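Local coordinates for KLLA0C04147p (Kluyveromyces lactis, PDB 5H2D), which binds ergosterol through its OSBP-related domain, the part present here, and probably transfers sterols between membranes, at residues R272-L283 / K309-V320. Sequence-based numbering, arbitrary orientation.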
loop_
_atom_site.group_PDB
_atom_site.type_symbol
_atom_site.label_atom_id
_atom_site.label_comp_id
_atom_site.label_asym_id
_atom_site.label_seq_id
_atom_site.Cartn_x
_atom_site.Cartn_y
_atom_site.Cartn_z
ATOM N N ARG A 272 -16.854 -2.325 -9.869
ATOM C CA ARG A 272 -16.512 -3.416 -8.971
ATOM C C ARG A 272 -15.012 -3.347 -8.735
ATOM O O ARG A 272 -14.236 -3.321 -9.692
ATOM C CB ARG A 272 -16.954 -4.761 -9.553
ATOM C CG ARG A 272 -18.457 -4.789 -9.872
ATOM C CD ARG A 272 -18.971 -6.196 -10.119
ATOM N NE ARG A 272 -19.378 -6.843 -8.875
ATOM C CZ ARG A 272 -19.431 -8.159 -8.697
ATOM N NH1 ARG A 272 -19.089 -8.978 -9.683
ATOM N NH2 ARG A 272 -19.813 -8.655 -7.529
ATOM N N TRP A 273 -14.616 -3.261 -7.469
ATOM C CA TRP A 273 -13.205 -3.000 -7.186
ATOM C C TRP A 273 -12.302 -4.183 -7.504
ATOM O O TRP A 273 -11.077 -4.039 -7.403
ATOM C CB TRP A 273 -13.006 -2.539 -5.729
ATOM C CG TRP A 273 -13.649 -3.375 -4.642
ATOM C CD1 TRP A 273 -14.818 -3.104 -3.978
ATOM C CD2 TRP A 273 -13.139 -4.588 -4.078
ATOM N NE1 TRP A 273 -15.069 -4.086 -3.041
ATOM C CE2 TRP A 273 -14.058 -5.011 -3.090
ATOM C CE3 TRP A 273 -11.998 -5.371 -4.320
ATOM C CZ2 TRP A 273 -13.875 -6.174 -2.350
ATOM C CZ3 TRP A 273 -11.817 -6.524 -3.580
ATOM C CH2 TRP A 273 -12.754 -6.916 -2.605
ATOM N N ASN A 274 -12.845 -5.330 -7.907
ATOM C CA ASN A 274 -12.021 -6.402 -8.445
ATOM C C ASN A 274 -11.994 -6.416 -9.972
ATOM O O ASN A 274 -11.436 -7.348 -10.556
ATOM C CB ASN A 274 -12.494 -7.762 -7.914
ATOM C CG ASN A 274 -13.867 -8.134 -8.401
ATOM O OD1 ASN A 274 -14.702 -7.268 -8.679
ATOM N ND2 ASN A 274 -14.122 -9.436 -8.499
ATOM N N GLU A 275 -12.547 -5.389 -10.630
ATOM C CA GLU A 275 -12.692 -5.432 -12.081
ATOM C C GLU A 275 -12.453 -4.090 -12.768
ATOM O O GLU A 275 -11.489 -3.951 -13.519
ATOM C CB GLU A 275 -14.078 -5.959 -12.453
ATOM C CG GLU A 275 -14.263 -6.183 -13.945
ATOM C CD GLU A 275 -15.599 -6.831 -14.277
ATOM O OE1 GLU A 275 -16.461 -6.933 -13.371
ATOM O OE2 GLU A 275 -15.785 -7.237 -15.445
ATOM N N SER A 276 -13.315 -3.101 -12.550
ATOM C CA SER A 276 -13.161 -1.854 -13.292
ATOM C C SER A 276 -14.021 -0.776 -12.654
ATOM O O SER A 276 -15.004 -1.068 -11.965
ATOM C CB SER A 276 -13.542 -2.024 -14.768
ATOM O OG SER A 276 -14.914 -2.346 -14.904
ATOM N N VAL A 277 -13.640 0.476 -12.901
ATOM C CA VAL A 277 -14.374 1.635 -12.413
ATOM C C VAL A 277 -14.551 2.632 -13.553
ATOM O O VAL A 277 -13.600 2.913 -14.290
ATOM C CB VAL A 277 -13.667 2.309 -11.225
ATOM C CG1 VAL A 277 -14.287 3.673 -10.958
ATOM C CG2 VAL A 277 -13.772 1.415 -9.990
ATOM N N SER A 278 -15.762 3.161 -13.685
ATOM C CA SER A 278 -16.122 4.153 -14.689
ATOM C C SER A 278 -16.670 5.384 -13.981
ATOM O O SER A 278 -16.998 5.349 -12.795
ATOM C CB SER A 278 -17.162 3.591 -15.668
ATOM O OG SER A 278 -16.626 2.501 -16.402
ATOM N N ALA A 279 -16.787 6.487 -14.719
ATOM C CA ALA A 279 -17.211 7.734 -14.100
ATOM C C ALA A 279 -18.005 8.545 -15.112
ATOM O O ALA A 279 -18.006 8.252 -16.308
ATOM C CB ALA A 279 -16.019 8.551 -13.588
ATOM N N LYS A 280 -18.661 9.585 -14.614
ATOM C CA LYS A 280 -19.362 10.515 -15.487
ATOM C C LYS A 280 -19.434 11.880 -14.823
ATOM O O LYS A 280 -19.423 11.999 -13.593
ATOM C CB LYS A 280 -20.772 10.014 -15.819
ATOM C CG LYS A 280 -21.754 10.145 -14.684
ATOM C CD LYS A 280 -22.760 9.000 -14.711
ATOM C CE LYS A 280 -23.228 8.723 -16.121
ATOM N NZ LYS A 280 -23.779 9.959 -16.754
ATOM N N LYS A 281 -19.485 12.914 -15.657
ATOM C CA LYS A 281 -19.720 14.257 -15.162
ATOM C C LYS A 281 -21.170 14.396 -14.733
ATOM O O LYS A 281 -22.086 13.947 -15.429
ATOM C CB LYS A 281 -19.397 15.291 -16.244
ATOM C CG LYS A 281 -19.450 16.743 -15.759
ATOM C CD LYS A 281 -18.129 17.142 -15.094
ATOM C CE LYS A 281 -18.183 18.534 -14.452
ATOM N NZ LYS A 281 -19.274 18.675 -13.453
ATOM N N VAL A 282 -21.369 15.000 -13.575
ATOM C CA VAL A 282 -22.697 15.358 -13.092
ATOM C C VAL A 282 -22.982 16.784 -13.539
ATOM O O VAL A 282 -22.167 17.687 -13.316
ATOM C CB VAL A 282 -22.780 15.223 -11.564
ATOM C CG1 VAL A 282 -24.116 15.734 -11.055
ATOM C CG2 VAL A 282 -22.579 13.764 -11.153
ATOM N N LEU A 283 -24.131 16.981 -14.187
ATOM C CA LEU A 283 -24.413 18.233 -14.883
ATOM C C LEU A 283 -25.180 19.232 -14.031
ATOM O O LEU A 283 -25.022 20.444 -14.219
ATOM C CB LEU A 283 -25.195 17.943 -16.165
ATOM C CG LEU A 283 -24.573 16.821 -16.994
ATOM C CD1 LEU A 283 -25.491 16.406 -18.132
ATOM C CD2 LEU A 283 -23.211 17.256 -17.521
ATOM N N LYS A 309 -14.784 12.939 -19.808
ATOM C CA LYS A 309 -15.820 13.577 -20.606
ATOM C C LYS A 309 -16.593 14.539 -19.719
ATOM O O LYS A 309 -16.936 14.207 -18.582
ATOM C CB LYS A 309 -16.779 12.538 -21.214
ATOM C CG LYS A 309 -16.131 11.489 -22.093
ATOM C CD LYS A 309 -15.526 12.091 -23.352
ATOM C CE LYS A 309 -15.042 10.997 -24.294
ATOM N NZ LYS A 309 -14.535 11.524 -25.598
ATOM N N TYR A 310 -16.867 15.737 -20.233
ATOM C CA TYR A 310 -17.612 16.731 -19.474
ATOM C C TYR A 310 -19.084 16.810 -19.865
ATOM O O TYR A 310 -19.835 17.572 -19.247
ATOM C CB TYR A 310 -16.956 18.111 -19.626
ATOM C CG TYR A 310 -15.813 18.349 -18.651
ATOM C CD1 TYR A 310 -14.542 17.836 -18.899
ATOM C CD2 TYR A 310 -16.015 19.075 -17.484
ATOM C CE1 TYR A 310 -13.497 18.045 -18.012
ATOM C CE2 TYR A 310 -14.976 19.283 -16.583
ATOM C CZ TYR A 310 -13.724 18.769 -16.860
ATOM O OH TYR A 310 -12.681 18.978 -15.985
ATOM N N ASP A 311 -19.520 16.028 -20.845
ATOM C CA ASP A 311 -20.893 16.115 -21.333
ATOM C C ASP A 311 -21.850 15.179 -20.606
ATOM O O ASP A 311 -23.031 15.124 -20.965
ATOM C CB ASP A 311 -20.942 15.843 -22.842
ATOM C CG ASP A 311 -20.401 14.474 -23.222
ATOM O OD1 ASP A 311 -20.184 13.627 -22.326
ATOM O OD2 ASP A 311 -20.197 14.236 -24.435
ATOM N N GLY A 312 -21.378 14.439 -19.597
ATOM C CA GLY A 312 -22.244 13.544 -18.860
ATOM C C GLY A 312 -22.270 12.115 -19.357
ATOM O O GLY A 312 -22.933 11.276 -18.737
ATOM N N THR A 313 -21.582 11.808 -20.452
ATOM C CA THR A 313 -21.459 10.418 -20.859
ATOM C C THR A 313 -20.414 9.719 -19.989
ATOM O O THR A 313 -19.555 10.356 -19.379
ATOM C CB THR A 313 -21.077 10.301 -22.336
ATOM O OG1 THR A 313 -19.813 10.932 -22.562
ATOM C CG2 THR A 313 -22.138 10.957 -23.222
ATOM N N ARG A 314 -20.509 8.396 -19.927
ATOM C CA ARG A 314 -19.616 7.625 -19.070
ATOM C C ARG A 314 -18.271 7.395 -19.746
ATOM O O ARG A 314 -18.177 7.258 -20.968
ATOM C CB ARG A 314 -20.244 6.278 -18.705
ATOM C CG ARG A 314 -21.466 6.388 -17.813
ATOM C CD ARG A 314 -21.758 5.072 -17.097
ATOM N NE ARG A 314 -21.978 3.965 -18.026
ATOM C CZ ARG A 314 -21.062 3.052 -18.336
ATOM N NH1 ARG A 314 -21.356 2.080 -19.191
ATOM N NH2 ARG A 314 -19.855 3.104 -17.790
ATOM N N PHE A 315 -17.216 7.340 -18.931
ATOM C CA PHE A 315 -15.890 7.024 -19.439
ATOM C C PHE A 315 -15.185 6.093 -18.463
ATOM O O PHE A 315 -15.376 6.202 -17.249
ATOM C CB PHE A 315 -15.049 8.287 -19.671
ATOM C CG PHE A 315 -14.961 9.197 -18.476
ATOM C CD1 PHE A 315 -15.979 10.100 -18.197
ATOM C CD2 PHE A 315 -13.849 9.172 -17.650
ATOM C CE1 PHE A 315 -15.904 10.952 -17.110
ATOM C CE2 PHE A 315 -13.763 10.022 -16.558
ATOM C CZ PHE A 315 -14.792 10.911 -16.282
ATOM N N ASN A 316 -14.395 5.173 -19.011
ATOM C CA ASN A 316 -13.602 4.269 -18.187
ATOM C C ASN A 316 -12.435 5.016 -17.558
ATOM O O ASN A 316 -11.823 5.887 -18.182
ATOM C CB ASN A 316 -13.088 3.103 -19.029
ATOM C CG ASN A 316 -14.209 2.228 -19.550
ATOM O OD1 ASN A 316 -15.230 2.059 -18.888
ATOM N ND2 ASN A 316 -14.027 1.673 -20.748
ATOM N N VAL A 317 -12.128 4.677 -16.305
ATOM C CA VAL A 317 -11.023 5.287 -15.584
ATOM C C VAL A 317 -9.990 4.255 -15.158
ATOM O O VAL A 317 -8.783 4.508 -15.249
ATOM C CB VAL A 317 -11.522 6.088 -14.359
ATOM C CG1 VAL A 317 -12.408 7.249 -14.801
ATOM C CG2 VAL A 317 -12.269 5.190 -13.401
ATOM N N TRP A 318 -10.434 3.084 -14.700
ATOM C CA TRP A 318 -9.518 2.074 -14.185
ATOM C C TRP A 318 -10.019 0.673 -14.515
ATOM O O TRP A 318 -11.221 0.402 -14.438
ATOM C CB TRP A 318 -9.342 2.230 -12.664
ATOM C CG TRP A 318 -8.635 1.064 -12.060
ATOM C CD1 TRP A 318 -7.286 0.842 -12.043
ATOM C CD2 TRP A 318 -9.239 -0.070 -11.432
ATOM N NE1 TRP A 318 -7.014 -0.363 -11.441
ATOM C CE2 TRP A 318 -8.195 -0.940 -11.051
ATOM C CE3 TRP A 318 -10.557 -0.433 -11.152
ATOM C CZ2 TRP A 318 -8.431 -2.146 -10.391
ATOM C CZ3 TRP A 318 -10.794 -1.637 -10.497
ATOM C CH2 TRP A 318 -9.732 -2.478 -10.131
ATOM N N HIS A 319 -9.092 -0.218 -14.870
ATOM C CA HIS A 319 -9.403 -1.630 -15.035
ATOM C C HIS A 319 -8.277 -2.462 -14.441
ATOM O O HIS A 319 -7.107 -2.084 -14.537
ATOM C CB HIS A 319 -9.589 -2.004 -16.515
ATOM C CG HIS A 319 -10.225 -3.344 -16.724
ATOM N ND1 HIS A 319 -9.561 -4.531 -16.484
ATOM C CD2 HIS A 319 -11.465 -3.684 -17.150
ATOM C CE1 HIS A 319 -10.365 -5.543 -16.755
ATOM N NE2 HIS A 319 -11.527 -5.058 -17.157
ATOM N N VAL A 320 -8.639 -3.603 -13.849
ATOM C CA VAL A 320 -7.659 -4.468 -13.199
ATOM C C VAL A 320 -6.688 -5.036 -14.226
ATOM O O VAL A 320 -7.068 -5.364 -15.363
ATOM C CB VAL A 320 -8.377 -5.589 -12.426
ATOM C CG1 VAL A 320 -9.081 -6.534 -13.379
ATOM C CG2 VAL A 320 -7.394 -6.355 -11.537
HETATM O O HOH W 1 -19.226 12.841 -18.488
#
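A279 and F315 form a hydrogen-bonded pair in antiparallel strands 276-281 and 314-319, and show how one strand face becomes apolar while the other stays polar. With chi1 at 53°, the F315 ring swings back across its partner: A279 CB makes an off-centre CH-pi contact, 4.2 Å from the ring centroid. On the same face, V277 CG2 packs 3.9 Å from W318 CE3, and the indole reaches on until its CH2 lies 3.4 Å from W273 O. A classic bulge, with V317 and W318 both opposite V277, shifts the register by one, so S278 pairs with N316. On this polar face S278 OG donates to N316 OD1 (2.9 Å), in the carbonyl plane, and E275 O sits 3.4 Å above the plane of the H319 ring, over its centre. At the C-terminal end of strand 276-281, K281 crosses the Y310 ring obliquely, K281 CD 3.7 Å from Y310 CD2, while its NZ bridges to E266. An alanine at K281 would probably leave this flank of Y310 uncovered and E266 without its salt-bridge partner. Strand 265-272 continues the sterol-binding beta barrel beyond 276-281, and helix 95-108 covers the apolar face, touching F315, V317 and W318.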